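Local coordinates for protein deferrochelatase (Vibrio cholerae, PDB 5DE0) that binds heme b and probably works as a dye-decolorizing peroxidase, oxidising substrates with the help of hydrogen peroxide, at residues B[72-78]-B[168-173]; B[6-11]-B[291-297]; B[178-183]-B[244-248]. All coordinates share one frame; numbering follows the deposited sequence.

Contact 1 of 3, residues B[72-78]-B[168-173]; sequences MASPPEL and FAGGSY
Met72 starts the contact by setting its SD obliquely beside the ring of Phe168. This is a Met-aromatic contact, with SD 4.3 Å from CE1 of Phe168. The contact as a whole joins the two halves of the DyP-type peroxidase fold: segment 72-78 is a loop of the N-terminal half, and 168-173 leads into strand 172-181 of the C-terminal half. Phe168 CG lies anti to its own carbonyl carbon (chi1 -57°), which sends the ring toward the loop. The carbonyl O of Ala73 comes next, at the edge of the same ring and 3.1 Å from Phe168 CZ. This oxygen also accepts a hydrogen bond from Trp67 NE1. Pro75 CA then lies over one face of the ring, toward its rim. It is 3.9 Å from the Phe168 centroid and 21° off the ring normal, a CH-pi contact. Pro75 also meets the second aromatic, with CB 3.3 Å from Tyr173 OH. A type I turn from Pro75 to Leu78 follows. Within it, Pro76 CD packs 3.8 Å from Phe168 CE2. The turn also directs the backbone N-H of Glu77 at the tyrosine hydroxyl. This hydrogen bond is 3.2 Å from Glu77 N to Tyr173 OH, with an angle of 157° at the hydrogen. The Glu77 carboxylate instead reaches Thr255 through OE1. Last in the segment, Leu78 N meets the edge of the Tyr173 ring, near its plane and 3.5 Å from CE1.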
loop_
_atom_site.group_PDB
_atom_site.type_symbol
_atom_site.label_atom_id
_atom_site.label_comp_id
_atom_site.label_asym_id
_atom_site.label_seq_id
_atom_site.Cartn_x
_atom_site.Cartn_y
_atom_site.Cartn_z
ATOM N N MET B 72 0.015 -32.405 16.675
ATOM C CA MET B 72 1.274 -32.036 17.310
ATOM C C MET B 72 1.024 -31.206 18.567
ATOM O O MET B 72 0.199 -30.294 18.569
ATOM C CB MET B 72 2.162 -31.267 16.325
ATOM C CG MET B 72 3.302 -30.489 16.972
ATOM S SD MET B 72 4.434 -31.513 17.938
ATOM C CE MET B 72 5.006 -32.663 16.689
ATOM N N ALA B 73 1.728 -31.550 19.640
ATOM C CA ALA B 73 1.642 -30.807 20.893
ATOM C C ALA B 73 2.053 -29.349 20.696
ATOM O O ALA B 73 2.896 -29.041 19.856
ATOM C CB ALA B 73 2.508 -31.458 21.959
ATOM N N SER B 74 1.449 -28.458 21.473
ATOM C CA SER B 74 1.740 -27.039 21.364
ATOM C C SER B 74 3.074 -26.711 22.024
ATOM O O SER B 74 3.501 -27.408 22.944
ATOM C CB SER B 74 0.622 -26.207 21.993
ATOM O OG SER B 74 0.766 -26.150 23.400
ATOM N N PRO B 75 3.743 -25.648 21.537
ATOM C CA PRO B 75 4.971 -25.139 22.158
ATOM C C PRO B 75 4.742 -24.795 23.624
ATOM O O PRO B 75 3.689 -24.244 23.957
ATOM C CB PRO B 75 5.286 -23.878 21.344
ATOM C CG PRO B 75 4.620 -24.114 20.027
ATOM C CD PRO B 75 3.374 -24.864 20.344
ATOM N N PRO B 76 5.713 -25.127 24.487
ATOM C CA PRO B 76 5.614 -24.962 25.944
ATOM C C PRO B 76 5.201 -23.557 26.385
ATOM O O PRO B 76 4.429 -23.415 27.335
ATOM C CB PRO B 76 7.038 -25.274 26.426
ATOM C CG PRO B 76 7.591 -26.198 25.400
ATOM C CD PRO B 76 7.003 -25.714 24.085
ATOM N N GLU B 77 5.702 -22.536 25.695
ATOM C CA GLU B 77 5.492 -21.152 26.115
ATOM C C GLU B 77 4.389 -20.439 25.331
ATOM O O GLU B 77 4.069 -19.283 25.614
ATOM C CB GLU B 77 6.797 -20.362 25.987
ATOM C CG GLU B 77 7.998 -21.028 26.635
ATOM C CD GLU B 77 9.241 -20.166 26.563
ATOM O OE1 GLU B 77 9.127 -18.940 26.763
ATOM O OE2 GLU B 77 10.331 -20.712 26.294
ATOM N N LEU B 78 3.813 -21.117 24.343
ATOM C CA LEU B 78 2.778 -20.508 23.511
ATOM C C LEU B 78 1.495 -20.262 24.301
ATOM O O LEU B 78 0.881 -21.198 24.812
ATOM C CB LEU B 78 2.484 -21.383 22.288
ATOM C CG LEU B 78 1.432 -20.849 21.309
ATOM C CD1 LEU B 78 1.817 -19.471 20.789
ATOM C CD2 LEU B 78 1.236 -21.818 20.153
ATOM N N PHE B 168 10.538 -28.659 18.696
ATOM C CA PHE B 168 10.240 -27.361 18.099
ATOM C C PHE B 168 11.495 -26.626 17.632
ATOM O O PHE B 168 11.443 -25.437 17.312
ATOM C CB PHE B 168 9.462 -26.486 19.090
ATOM C CG PHE B 168 8.183 -27.109 19.579
ATOM C CD1 PHE B 168 7.031 -27.051 18.812
ATOM C CD2 PHE B 168 8.132 -27.751 20.808
ATOM C CE1 PHE B 168 5.852 -27.625 19.260
ATOM C CE2 PHE B 168 6.956 -28.324 21.259
ATOM C CZ PHE B 168 5.818 -28.260 20.485
ATOM N N ALA B 169 12.618 -27.337 17.595
ATOM C CA ALA B 169 13.883 -26.763 17.143
ATOM C C ALA B 169 13.775 -26.251 15.710
ATOM O O ALA B 169 13.319 -26.968 14.813
ATOM C CB ALA B 169 15.003 -27.787 17.248
ATOM N N GLY B 170 14.186 -25.004 15.503
ATOM C CA GLY B 170 14.066 -24.373 14.203
ATOM C C GLY B 170 12.811 -23.526 14.139
ATOM O O GLY B 170 12.622 -22.745 13.200
ATOM N N GLY B 171 11.948 -23.689 15.138
ATOM C CA GLY B 171 10.752 -22.876 15.251
ATOM C C GLY B 171 11.035 -21.595 16.012
ATOM O O GLY B 171 12.107 -21.437 16.598
ATOM N N SER B 172 10.070 -20.680 16.014
ATOM C CA SER B 172 10.269 -19.382 16.643
ATOM C C SER B 172 8.963 -18.794 17.165
ATOM O O SER B 172 7.919 -18.912 16.523
ATOM C CB SER B 172 10.923 -18.415 15.650
ATOM O OG SER B 172 11.141 -17.146 16.236
ATOM N N TYR B 173 9.026 -18.160 18.334
ATOM C CA TYR B 173 7.860 -17.482 18.895
ATOM C C TYR B 173 7.683 -16.114 18.249
ATOM O O TYR B 173 8.658 -15.408 18.001
ATOM C CB TYR B 173 7.985 -17.347 20.412
ATOM C CG TYR B 173 7.878 -18.661 21.150
ATOM C CD1 TYR B 173 6.642 -19.166 21.536
ATOM C CD2 TYR B 173 9.013 -19.401 21.458
ATOM C CE1 TYR B 173 6.540 -20.370 22.210
ATOM C CE2 TYR B 173 8.920 -20.607 22.131
ATOM C CZ TYR B 173 7.682 -21.085 22.505
ATOM O OH TYR B 173 7.587 -22.283 23.173
#

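Contact 2 of 3, residues B[6-11]-B[291-297]; sequences KSQTAI and APSQVML
Gln8 and Gln294 each reach with the side-chain amide a backbone carbonyl of the opposite segment, those of Pro292 and Ser7, and Lys6 adds a main-chain bond beside them. Together they join the start of the modelled chain to the first turn of helix 294-299. Gln8 buries the most surface here. Its CG lies anti to the carbonyl carbon (chi1 -61°) and the chain runs out straight from there, which carries the amide to Pro292. NE2 donates to Pro292 O at 2.9 Å, and this acceptor is tilted somewhat out of the amide plane of Gln8. The other amide atom, OE1, packs 3.4 Å from Leu297 CD2 and accepts a hydrogen bond from Val60 N. The amide is thus gripped at both its ends, which should fix its rotation. A water 3.1 Å from Gln8 N accepts a hydrogen bond from it.

Gln294 answers in the other direction. Its extended side chain brings NE2 within 2.8 Å of Ser7 O, a nearly straight bond of 172°. The oxygen lies in the plane of the Gln294 amide. The aliphatic part of the chain passes close to Gln8, with Gln294 CG 4.0 Å from Gln8 CA.

Lys6 takes part mainly through its carbonyl. Gln294 N donates to Lys6 O at 3.1 Å, so a backbone N-H of the first helical turn is used by segment 6-11. Ser293 is the N-cap of this helix, and its OG accepts a weak capping bond from Met296 N at 3.5 Å.

Around the contact, Thr9 and Ala10 pack on strand 57-62. Ala291, at the end of strand 281-291, also touches Ser59 of strand 57-62. Ile11 rests on Ser172 of strand 172-181, so segment 6-11 lies against strands of both halves of the protein.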
loop_
_atom_site.group_PDB
_atom_site.type_symbol
_atom_site.label_atom_id
_atom_site.label_comp_id
_atom_site.label_asym_id
_atom_site.label_seq_id
_atom_site.Cartn_x
_atom_site.Cartn_y
_atom_site.Cartn_z
ATOM N N LYS B 6 15.800 -26.340 10.225
ATOM C CA LYS B 6 15.598 -25.282 9.240
ATOM C C LYS B 6 14.379 -24.424 9.548
ATOM O O LYS B 6 13.248 -24.908 9.555
ATOM C CB LYS B 6 15.456 -25.874 7.837
ATOM C CG LYS B 6 16.768 -26.207 7.158
ATOM C CD LYS B 6 16.534 -26.609 5.715
ATOM C CE LYS B 6 17.848 -26.771 4.973
ATOM N NZ LYS B 6 18.650 -25.517 5.003
ATOM N N SER B 7 14.620 -23.142 9.796
ATOM C CA SER B 7 13.548 -22.179 10.010
ATOM C C SER B 7 12.892 -21.789 8.690
ATOM O O SER B 7 13.445 -22.033 7.613
ATOM C CB SER B 7 14.085 -20.933 10.713
ATOM O OG SER B 7 15.151 -20.358 9.973
ATOM N N GLN B 8 11.715 -21.178 8.770
ATOM C CA GLN B 8 11.048 -20.672 7.576
ATOM C C GLN B 8 11.796 -19.443 7.061
ATOM O O GLN B 8 12.333 -18.658 7.843
ATOM C CB GLN B 8 9.575 -20.360 7.865
ATOM C CG GLN B 8 8.783 -21.592 8.304
ATOM C CD GLN B 8 7.290 -21.340 8.438
ATOM O OE1 GLN B 8 6.618 -20.999 7.467
ATOM N NE2 GLN B 8 6.765 -21.521 9.646
ATOM N N THR B 9 11.824 -19.290 5.740
ATOM C CA THR B 9 12.745 -18.375 5.066
ATOM C C THR B 9 12.633 -16.894 5.437
ATOM O O THR B 9 13.539 -16.118 5.147
ATOM C CB THR B 9 12.577 -18.475 3.541
ATOM O OG1 THR B 9 11.233 -18.127 3.183
ATOM C CG2 THR B 9 12.882 -19.887 3.061
ATOM N N ALA B 10 11.535 -16.498 6.070
ATOM C CA ALA B 10 11.308 -15.080 6.346
ATOM C C ALA B 10 12.016 -14.591 7.609
ATOM O O ALA B 10 12.302 -13.402 7.740
ATOM C CB ALA B 10 9.812 -14.801 6.448
ATOM N N ILE B 11 12.311 -15.508 8.523
ATOM C CA ILE B 11 12.755 -15.146 9.867
ATOM C C ILE B 11 14.201 -14.646 9.946
ATOM O O ILE B 11 14.451 -13.515 10.364
ATOM C CB ILE B 11 12.600 -16.342 10.826
ATOM C CG1 ILE B 11 11.162 -16.863 10.787
ATOM C CG2 ILE B 11 12.989 -15.947 12.240
ATOM C CD1 ILE B 11 10.916 -18.049 11.688
ATOM N N ALA B 291 5.917 -19.834 14.919
ATOM C CA ALA B 291 6.260 -20.234 13.565
ATOM C C ALA B 291 7.137 -21.472 13.619
ATOM O O ALA B 291 8.306 -21.394 13.992
ATOM C CB ALA B 291 6.959 -19.107 12.828
ATOM N N PRO B 292 6.574 -22.630 13.242
ATOM C CA PRO B 292 7.338 -23.877 13.320
ATOM C C PRO B 292 8.419 -23.943 12.249
ATOM O O PRO B 292 8.443 -23.102 11.348
ATOM C CB PRO B 292 6.273 -24.953 13.090
ATOM C CG PRO B 292 5.260 -24.281 12.232
ATOM C CD PRO B 292 5.232 -22.840 12.668
ATOM N N SER B 293 9.308 -24.924 12.355
ATOM C CA SER B 293 10.285 -25.191 11.309
ATOM C C SER B 293 9.569 -25.591 10.021
ATOM O O SER B 293 8.366 -25.863 10.031
ATOM C CB SER B 293 11.252 -26.289 11.748
ATOM O OG SER B 293 10.542 -27.446 12.149
ATOM N N GLN B 294 10.303 -25.621 8.915
ATOM C CA GLN B 294 9.717 -25.988 7.633
ATOM C C GLN B 294 9.176 -27.413 7.668
ATOM O O GLN B 294 8.124 -27.704 7.096
ATOM C CB GLN B 294 10.744 -25.849 6.510
ATOM C CG GLN B 294 11.422 -24.492 6.443
ATOM C CD GLN B 294 12.250 -24.327 5.186
ATOM O OE1 GLN B 294 12.016 -25.001 4.184
ATOM N NE2 GLN B 294 13.228 -23.429 5.232
ATOM N N VAL B 295 9.902 -28.293 8.351
ATOM C CA VAL B 295 9.521 -29.697 8.449
ATOM C C VAL B 295 8.226 -29.876 9.234
ATOM O O VAL B 295 7.295 -30.529 8.763
ATOM C CB VAL B 295 10.630 -30.538 9.110
ATOM C CG1 VAL B 295 10.160 -31.968 9.322
ATOM C CG2 VAL B 295 11.892 -30.508 8.262
ATOM N N MET B 296 8.168 -29.293 10.427
ATOM C CA MET B 296 6.983 -29.408 11.271
ATOM C C MET B 296 5.755 -28.826 10.578
ATOM O O MET B 296 4.661 -29.379 10.675
ATOM C CB MET B 296 7.204 -28.717 12.619
ATOM C CG MET B 296 5.953 -28.663 13.485
ATOM S SD MET B 296 6.250 -28.086 15.166
ATOM C CE MET B 296 7.227 -29.436 15.820
ATOM N N LEU B 297 5.947 -27.717 9.870
ATOM C CA LEU B 297 4.866 -27.075 9.130
ATOM C C LEU B 297 4.227 -28.038 8.132
ATOM O O LEU B 297 3.008 -28.065 7.975
ATOM C CB LEU B 297 5.380 -25.831 8.400
ATOM C CG LEU B 297 4.369 -25.102 7.511
ATOM C CD1 LEU B 297 3.172 -24.637 8.327
ATOM C CD2 LEU B 297 5.022 -23.927 6.793
HETATM O O HOH W 1 10.529 -21.693 11.569
#

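Contact 3 of 3, residues B[178-183]-B[244-248]; sequences RFVHNL and DHGLL. With HEM (protoporphyrin IX containing Fe), chain F.
Gly246 packs flat against the imidazole of His181 at the tight centre of this contact. Its CA lies over the middle of the ring, 3.5 Å from the centroid, a CH-pi contact made possible by the lack of a side chain. The backbones are antiparallel neighbours in the C-terminal sheet, where Arg178 and Leu248 form a non-hydrogen-bonded pair. Phe179 N donates to Leu247 O at 2.8 Å, while the return bond from Leu247 N to Phe179 O is weak. Beyond the corner at Gly246, His181 N donates to His245 O, also at 2.8 Å.

Phe179, His181 and Leu247 turn side chains to the heme. The ring of Phe179 lays one face against the methyl CMC, 3.6 Å above its plane. Leu247 CD2 packs 3.6 Å from C3C of a heme pyrrole.

The outer side is looser and more polar. The Arg178 chain bends at chi3 (74°), which turns its guanidinium toward exposed Asp244. OD2 takes a straight salt-bridge bond of 3.2 Å from Arg178 NH1. It lies in the guanidinium plane but is met on its anti side, somewhat out of the carboxylate plane. Asp129, at NE, is the stronger partner of Arg178, and NH1 also bonds to Tyr238 OH. A water joins His181 O, Leu183 N and His245 NE2. Leu183 also packs on Arg115 of the second subunit.

His181 ND1 is hydrogen-bonded to Thr281 OG1 and NE2 to Asp141 OD2. This should fix the ring's rotation beside the heme vinyl carbon CBC, in a pocket wall whose contacts with the heme here are packing.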
loop_
_atom_site.group_PDB
_atom_site.type_symbol
_atom_site.label_atom_id
_atom_site.label_comp_id
_atom_site.label_asym_id
_atom_site.label_seq_id
_atom_site.Cartn_x
_atom_site.Cartn_y
_atom_site.Cartn_z
ATOM N N ARG B 178 0.019 -3.907 15.488
ATOM C CA ARG B 178 -0.096 -2.806 14.543
ATOM C C ARG B 178 -0.281 -1.497 15.294
ATOM O O ARG B 178 -1.276 -1.306 15.993
ATOM C CB ARG B 178 -1.255 -3.021 13.568
ATOM C CG ARG B 178 -1.332 -1.940 12.505
ATOM C CD ARG B 178 -2.069 -2.401 11.259
ATOM N NE ARG B 178 -3.512 -2.485 11.455
ATOM C CZ ARG B 178 -4.330 -1.438 11.424
ATOM N NH1 ARG B 178 -3.844 -0.221 11.220
ATOM N NH2 ARG B 178 -5.633 -1.606 11.608
ATOM N N PHE B 179 0.686 -0.597 15.148
ATOM C CA PHE B 179 0.626 0.688 15.828
ATOM C C PHE B 179 0.133 1.804 14.915
ATOM O O PHE B 179 0.492 1.864 13.737
ATOM C CB PHE B 179 1.999 1.049 16.399
ATOM C CG PHE B 179 2.316 0.348 17.683
ATOM C CD1 PHE B 179 2.983 -0.864 17.681
ATOM C CD2 PHE B 179 1.941 0.901 18.896
ATOM C CE1 PHE B 179 3.271 -1.509 18.864
ATOM C CE2 PHE B 179 2.226 0.261 20.082
ATOM C CZ PHE B 179 2.891 -0.945 20.068
ATOM N N VAL B 180 -0.700 2.679 15.467
ATOM C CA VAL B 180 -1.168 3.858 14.750
ATOM C C VAL B 180 -0.551 5.103 15.378
ATOM O O VAL B 180 -0.697 5.340 16.579
ATOM C CB VAL B 180 -2.701 3.969 14.769
ATOM C CG1 VAL B 180 -3.156 5.189 13.979
ATOM C CG2 VAL B 180 -3.331 2.703 14.210
ATOM N N HIS B 181 0.139 5.894 14.561
ATOM C CA HIS B 181 0.905 7.032 15.058
ATOM C C HIS B 181 0.104 8.331 15.098
ATOM O O HIS B 181 -0.764 8.571 14.261
ATOM C CB HIS B 181 2.158 7.237 14.202
ATOM C CG HIS B 181 3.216 6.201 14.420
ATOM N ND1 HIS B 181 3.047 5.133 15.274
ATOM C CD2 HIS B 181 4.458 6.072 13.896
ATOM C CE1 HIS B 181 4.139 4.389 15.266
ATOM N NE2 HIS B 181 5.010 4.937 14.438
ATOM N N ASN B 182 0.409 9.161 16.091
ATOM C CA ASN B 182 -0.098 10.525 16.153
ATOM C C ASN B 182 1.034 11.483 15.798
ATOM O O ASN B 182 1.668 12.064 16.679
ATOM C CB ASN B 182 -0.658 10.839 17.543
ATOM C CG ASN B 182 -1.422 12.154 17.591
ATOM O OD1 ASN B 182 -1.238 13.031 16.745
ATOM N ND2 ASN B 182 -2.284 12.298 18.591
ATOM N N LEU B 183 1.288 11.634 14.505
ATOM C CA LEU B 183 2.408 12.442 14.026
ATOM C C LEU B 183 2.361 13.931 14.412
ATOM O O LEU B 183 3.401 14.497 14.751
ATOM C CB LEU B 183 2.527 12.313 12.505
ATOM C CG LEU B 183 2.932 10.929 11.995
ATOM C CD1 LEU B 183 3.186 10.960 10.499
ATOM C CD2 LEU B 183 4.158 10.419 12.736
ATOM N N ASP B 244 -4.914 5.196 8.679
ATOM C CA ASP B 244 -3.966 4.671 9.654
ATOM C C ASP B 244 -2.556 4.659 9.079
ATOM O O ASP B 244 -2.339 4.221 7.953
ATOM C CB ASP B 244 -4.353 3.257 10.095
ATOM C CG ASP B 244 -5.534 3.242 11.044
ATOM O OD1 ASP B 244 -5.984 4.330 11.458
ATOM O OD2 ASP B 244 -6.003 2.136 11.389
ATOM N N HIS B 245 -1.601 5.154 9.856
ATOM C CA HIS B 245 -0.198 5.043 9.493
ATOM C C HIS B 245 0.653 4.933 10.748
ATOM O O HIS B 245 0.339 5.526 11.780
ATOM C CB HIS B 245 0.249 6.233 8.636
ATOM C CG HIS B 245 -0.048 7.568 9.246
ATOM N ND1 HIS B 245 -1.168 8.304 8.920
ATOM C CD2 HIS B 245 0.634 8.305 10.154
ATOM C CE1 HIS B 245 -1.165 9.433 9.606
ATOM N NE2 HIS B 245 -0.082 9.459 10.362
ATOM N N GLY B 246 1.725 4.157 10.655
ATOM C CA GLY B 246 2.607 3.948 11.784
ATOM C C GLY B 246 3.525 2.767 11.559
ATOM O O GLY B 246 4.143 2.640 10.500
ATOM N N LEU B 247 3.603 1.890 12.552
ATOM C CA LEU B 247 4.512 0.758 12.490
ATOM C C LEU B 247 3.797 -0.565 12.721
ATOM O O LEU B 247 3.078 -0.733 13.708
ATOM C CB LEU B 247 5.635 0.921 13.517
ATOM C CG LEU B 247 6.690 -0.185 13.548
ATOM C CD1 LEU B 247 7.551 -0.145 12.295
ATOM C CD2 LEU B 247 7.549 -0.074 14.801
ATOM N N LEU B 248 3.988 -1.502 11.800
ATOM C CA LEU B 248 3.556 -2.868 12.033
ATOM C C LEU B 248 4.678 -3.567 12.768
ATOM O O LEU B 248 5.626 -4.050 12.150
ATOM C CB LEU B 248 3.225 -3.590 10.724
ATOM C CG LEU B 248 2.420 -4.895 10.810
ATOM C CD1 LEU B 248 3.214 -6.066 11.386
ATOM C CD2 LEU B 248 1.150 -4.682 11.609
HETATM C CHA HEM F . 14.642 -0.405 19.801
HETATM C CHB HEM F . 11.473 -3.807 21.185
HETATM C CHC HEM F . 7.770 -1.016 19.715
HETATM C CHD HEM F . 10.962 1.942 17.574
HETATM C C1A HEM F . 14.109 -1.570 20.308
HETATM C C2A HEM F . 14.853 -2.677 20.875
HETATM C C3A HEM F . 13.978 -3.615 21.253
HETATM C C4A HEM F . 12.648 -3.135 20.942
HETATM C CMA HEM F . 14.305 -4.975 21.909
HETATM C CAA HEM F . 16.389 -2.750 21.015
HETATM C CBA HEM F . 16.762 -2.475 22.470
HETATM C CGA HEM F . 18.256 -2.375 22.609
HETATM O O1A HEM F . 18.818 -1.302 22.269
HETATM O O2A HEM F . 18.879 -3.368 23.063
HETATM C C1B HEM F . 10.205 -3.312 20.987
HETATM C C2B HEM F . 8.986 -3.905 21.491
HETATM C C3B HEM F . 7.958 -3.156 21.094
HETATM C C4B HEM F . 8.483 -2.038 20.318
HETATM C CMB HEM F . 8.884 -5.195 22.335
HETATM C CAB HEM F . 6.492 -3.490 21.448
HETATM C CBB HEM F . 5.467 -2.767 21.002
HETATM C C1C HEM F . 8.303 0.018 18.973
HETATM C C2C HEM F . 7.559 1.045 18.264
HETATM C C3C HEM F . 8.452 1.861 17.670
HETATM C C4C HEM F . 9.778 1.375 17.994
HETATM C CMC HEM F . 6.015 1.124 18.232
HETATM C CAC HEM F . 8.234 3.120 16.793
HETATM C CBC HEM F . 7.050 3.690 16.555
HETATM C C1D HEM F . 12.225 1.673 18.058
HETATM C C2D HEM F . 13.375 2.537 17.914
HETATM C C3D HEM F . 14.528 1.802 18.608
HETATM C C4D HEM F . 13.958 0.569 19.104
HETATM C CMD HEM F . 13.438 3.909 17.209
HETATM C CAD HEM F . 15.985 2.287 18.752
HETATM C CBD HEM F . 16.812 1.870 17.541
HETATM C CGD HEM F . 16.911 0.368 17.477
HETATM O O1D HEM F . 16.135 -0.251 16.705
HETATM O O2D HEM F . 17.767 -0.213 18.194
HETATM N NA HEM F . 12.766 -1.885 20.366
HETATM N NB HEM F . 9.861 -2.175 20.278
HETATM N NC HEM F . 9.652 0.255 18.786
HETATM N ND HEM F . 12.609 0.535 18.760
HETATM FE FE HEM F . 11.228 -0.757 19.612
HETATM O O HOH W 2 -0.416 10.861 12.610
#

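In the fold
Contacts 1 and 2 are neighbours, with centres 11 Å apart. Ser172 O and Ala291 N, 2.7 Å apart, probably form a hydrogen bond between adjoining strands of one sheet. Phe168 CD1 also packs 3.8 Å from Met296 CE. Contact 3 lies on the opposite side of the chain's centre, its own centre about 30 Å from that of contact 1 and 29 Å from that of contact 2. Strand 172-181 spans the gap: it begins in contact 1 and ends in contact 3. Contact 3 supplies Phe179, His181 and Leu247 to the heme pocket. The side chain of Tyr173, in contact 1, is still about 12 Å from the heme.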